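Local coordinates for C3-degrading proteinase (CppA protein) (Streptococcus pneumoniae, PDB 3E0R) that probably degrades the complement protein C3 and is built from two parts, both related by sequence to the glyoxalase superfamily, at residues Glu58-Pro61 and Ser62-Arg66; Leu186-Asp189 and Asn190-Trp194. All coordinates share one frame; numbering follows the deposited sequence.

Interaction 1 of 2, residues Glu58-Pro61 and Ser62-Arg66; sequences EEAP and SMRTR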
# COMPACT_ATOMS: atom_id res chain seq x y z
N GLU A 58 -1.47 9.61 -4.43
CA GLU A 58 -2.39 10.52 -5.06
C GLU A 58 -2.54 11.82 -4.27
O GLU A 58 -2.94 11.81 -3.10
CB GLU A 58 -3.73 9.83 -5.14
CG GLU A 58 -4.78 10.66 -5.69
CD GLU A 58 -5.54 9.93 -6.76
OE1 GLU A 58 -4.89 9.41 -7.72
OE2 GLU A 58 -6.78 9.90 -6.63
N GLU A 59 -2.27 12.93 -4.92
CA GLU A 59 -2.27 14.23 -4.24
C GLU A 59 -3.66 14.77 -3.94
O GLU A 59 -4.51 14.82 -4.80
CB GLU A 59 -1.43 15.26 -5.04
CG GLU A 59 -0.14 15.63 -4.28
CD GLU A 59 0.59 16.81 -4.91
OE1 GLU A 59 0.97 17.77 -4.18
OE2 GLU A 59 0.79 16.78 -6.15
N ALA A 60 -3.88 15.17 -2.70
CA ALA A 60 -5.07 15.86 -2.31
C ALA A 60 -4.68 17.12 -1.52
O ALA A 60 -3.93 17.03 -0.55
CB ALA A 60 -5.94 14.93 -1.48
N PRO A 61 -5.15 18.31 -1.93
CA PRO A 61 -4.81 19.57 -1.22
C PRO A 61 -5.42 19.73 0.18
O PRO A 61 -6.55 19.32 0.41
CB PRO A 61 -5.40 20.64 -2.14
CG PRO A 61 -6.57 19.94 -2.80
CD PRO A 61 -6.04 18.59 -3.09
N SER A 62 -4.70 20.35 1.11
CA SER A 62 -5.27 20.59 2.44
C SER A 62 -6.58 21.39 2.37
O SER A 62 -7.41 21.27 3.26
CB SER A 62 -4.25 21.25 3.40
OG SER A 62 -3.69 22.44 2.86
N MSE A 63 -6.78 22.17 1.31
CA MSE A 63 -8.05 22.89 1.05
C MSE A 63 -9.28 21.99 1.22
O MSE A 63 -10.31 22.43 1.75
CB MSE A 63 -8.04 23.45 -0.39
CG MSE A 63 -9.44 23.72 -1.05
SE MSE A 63 -9.57 23.29 -2.99
CE MSE A 63 -11.39 23.90 -3.37
N ARG A 64 -9.15 20.77 0.73
CA ARG A 64 -10.25 19.83 0.53
C ARG A 64 -10.15 18.62 1.50
O ARG A 64 -11.03 17.76 1.55
CB ARG A 64 -10.15 19.29 -0.92
CG ARG A 64 -11.45 19.24 -1.72
CD ARG A 64 -11.47 18.01 -2.65
NE ARG A 64 -10.37 18.01 -3.64
CZ ARG A 64 -9.63 16.94 -3.97
NH1 ARG A 64 -9.82 15.76 -3.40
NH2 ARG A 64 -8.68 17.04 -4.90
N THR A 65 -9.06 18.54 2.24
CA THR A 65 -8.67 17.28 2.81
C THR A 65 -8.20 17.48 4.24
O THR A 65 -7.73 18.56 4.61
CB THR A 65 -7.58 16.64 1.89
OG1 THR A 65 -7.97 16.81 0.52
CG2 THR A 65 -7.39 15.16 2.18
N ARG A 66 -8.37 16.44 5.07
CA ARG A 66 -7.88 16.49 6.42
C ARG A 66 -7.28 15.18 6.89
O ARG A 66 -7.37 14.17 6.22
CB ARG A 66 -8.97 16.94 7.40
CG ARG A 66 -10.09 15.96 7.55
CD ARG A 66 -10.94 16.21 8.77
NE ARG A 66 -12.07 15.29 8.74
CZ ARG A 66 -12.08 14.07 9.26
NH1 ARG A 66 -13.17 13.32 9.13
NH2 ARG A 66 -11.03 13.58 9.90
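Pro61 and Thr65 meet where the chain leaves the strand 53-59 and turns back on itself. Two donors grip the carbonyl oxygen of Pro61 from opposite faces of its plane. Arg64 N lies 3.0 Å from Pro61 O with a nearly straight N-H (160°), closing a beta turn with Ser62 and Met63 at its corner. The hydroxyl of Thr65 donates from the other face, its OG1 2.9 Å from Pro61 O. Both donors stand well out of the carbonyl plane rather than on a lone pair. The Thr65 hydroxyl, placed beside its own backbone N by chi1 of -43°, is thereby brought to Pro61 O. A weak backbone bond from Thr65 N to Ser62 O adds a second, overlapping turn.

Van der Waals contacts gather round the proline ring and Ala60. Arg64 bends at chi2 and chi3, which carries its guanidinium back to the proline ring, with Pro61 CD over one face of the group and 3.6 Å from Arg64 NH2. On the Thr65 side, Ala60 CB approaches Thr65 OG1 to 3.4 Å and Thr65 CG2 to 3.9 Å. Pro61 CB and CB of Met63, present as selenomethionine, are 4.2 Å apart.

Ala60 also lies against Lys17 of the strand 9-18, and Thr65 touches the same lysine and Trp194. The hydroxyl of the buried Thr65 thus spends its hydrogen inside the turn while its methyl packs on Ala60 and Trp194. A single carbonyl with two donors fixes the course of the backbone just after the strand, and the outer corner, at Ser62 and Met63, remains exposed.

Interaction 2 of 2, residues Leu186-Asp189 and Asn190-Trp194; sequences LTVD and NTVTW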
# COMPACT_ATOMS: atom_id res chain seq x y z
N LEU A 186 -13.09 5.27 9.50
CA LEU A 186 -12.84 3.97 8.88
C LEU A 186 -13.74 3.67 7.70
O LEU A 186 -13.47 2.75 6.93
CB LEU A 186 -13.00 2.85 9.92
CG LEU A 186 -11.88 2.63 10.94
CD1 LEU A 186 -12.25 1.44 11.86
CD2 LEU A 186 -10.57 2.45 10.19
N THR A 187 -14.84 4.41 7.58
CA THR A 187 -15.73 4.33 6.40
C THR A 187 -16.02 5.68 5.70
O THR A 187 -16.90 5.77 4.83
CB THR A 187 -17.05 3.64 6.77
OG1 THR A 187 -17.86 4.53 7.55
CG2 THR A 187 -16.78 2.33 7.56
N VAL A 188 -15.23 6.71 6.01
CA VAL A 188 -15.43 8.06 5.47
C VAL A 188 -15.28 8.09 3.91
O VAL A 188 -14.44 7.39 3.33
CB VAL A 188 -14.44 9.08 6.17
CG1 VAL A 188 -13.02 8.92 5.66
CG2 VAL A 188 -14.86 10.49 5.99
N ASP A 189 -16.07 8.92 3.24
CA ASP A 189 -15.83 9.14 1.82
C ASP A 189 -14.33 9.49 1.54
O ASP A 189 -13.71 10.25 2.30
CB ASP A 189 -16.75 10.24 1.29
CG ASP A 189 -16.62 10.42 -0.20
OD1 ASP A 189 -16.40 9.40 -0.91
OD2 ASP A 189 -16.77 11.56 -0.68
N ASN A 190 -13.78 8.93 0.46
CA ASN A 190 -12.34 8.94 0.26
C ASN A 190 -11.71 10.27 -0.11
O ASN A 190 -10.47 10.39 -0.15
CB ASN A 190 -11.90 7.83 -0.71
CG ASN A 190 -12.26 8.08 -2.16
OD1 ASN A 190 -11.52 7.66 -3.03
ND2 ASN A 190 -13.40 8.67 -2.43
N THR A 191 -12.56 11.26 -0.36
CA THR A 191 -12.14 12.63 -0.55
C THR A 191 -11.92 13.35 0.80
O THR A 191 -11.35 14.43 0.82
CB THR A 191 -13.24 13.39 -1.28
OG1 THR A 191 -14.45 13.24 -0.54
CG2 THR A 191 -13.44 12.85 -2.68
N VAL A 192 -12.38 12.76 1.90
CA VAL A 192 -12.45 13.51 3.16
C VAL A 192 -11.07 13.59 3.87
O VAL A 192 -10.73 14.66 4.47
CB VAL A 192 -13.61 13.01 4.11
CG1 VAL A 192 -13.55 13.68 5.51
CG2 VAL A 192 -15.02 13.23 3.44
N THR A 193 -10.30 12.50 3.78
CA THR A 193 -9.09 12.29 4.59
C THR A 193 -7.94 11.85 3.72
O THR A 193 -8.18 11.37 2.61
CB THR A 193 -9.32 11.18 5.67
OG1 THR A 193 -9.75 9.97 5.00
CG2 THR A 193 -10.38 11.63 6.77
N TRP A 194 -6.70 12.01 4.21
CA TRP A 194 -5.48 11.35 3.59
C TRP A 194 -5.36 9.92 4.05
O TRP A 194 -4.99 9.65 5.20
CB TRP A 194 -4.19 12.13 3.94
CG TRP A 194 -4.14 13.51 3.26
CD1 TRP A 194 -3.99 13.77 1.92
CD2 TRP A 194 -4.30 14.81 3.90
NE1 TRP A 194 -4.03 15.13 1.69
CE2 TRP A 194 -4.18 15.79 2.88
CE3 TRP A 194 -4.46 15.23 5.23
CZ2 TRP A 194 -4.27 17.14 3.15
CZ3 TRP A 194 -4.54 16.58 5.50
CH2 TRP A 194 -4.44 17.53 4.45
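Thr191 OG1 donates to Asp189 OD2 at 2.9 Å, reaching the carboxylate from above its plane, 63° out of it. The other carboxylate oxygen turns back to the chain: Asn190 N makes a weak bond to Asp189 OD1, bent to 123° at the hydrogen. The Asp189 carboxylate swings away from its own amide nitrogen (chi1 -175°) and lies beside the carbonyl carbon, near both donors. Lys232 forms a long, weak ion pair with the same OD1.

The backbone carries the third bond. Val192 N lies 2.9 Å from Asp189 O and donates from above the carbonyl plane.

Val188 fits its two methyls against different residues. Val188 CG2 lies 3.4 Å from Val192 CB and 3.5 Å from Val192 CG1, closer than usual for carbon atoms, so the packing there is tight. Val188 CG1 instead meets Thr193 tip to tip, 3.5 Å from Thr193 OG1. The two branches thereby span the closing end of the turn and the residue that follows it.

Lys17 NZ binds the carbonyl oxygens of Asn190 and Thr193, holding the loop to the strand 9-18. The arrangement is a type I beta turn from Asp189 to Val192, its first residue an aspartate whose side chain also binds within the turn, set in the loop between the strands 176-180 and 196-203.

Interactions 1 and 2 are two turns, one in the N-terminal and one in the C-terminal CppA family region, their centres about 11 Å apart, that pack directly against each other. Arg66 N and Val192 O are 3.0 Å apart, probably hydrogen-bonded, so the last residue of the second turn meets a residue just past the first. Trp194 reaches across: its NE1 lies 2.9 Å from Ala60 O, probably a hydrogen bond, while its CE2 sits 3.3 Å from Thr65 CG2. Lys17 touches both turns, and Arg66 forms a salt bridge with Asp185, just ahead of the range 186-194. Each turn lies in a loop running between the two mixed sheets of the chain, so their contact joins the two crossings.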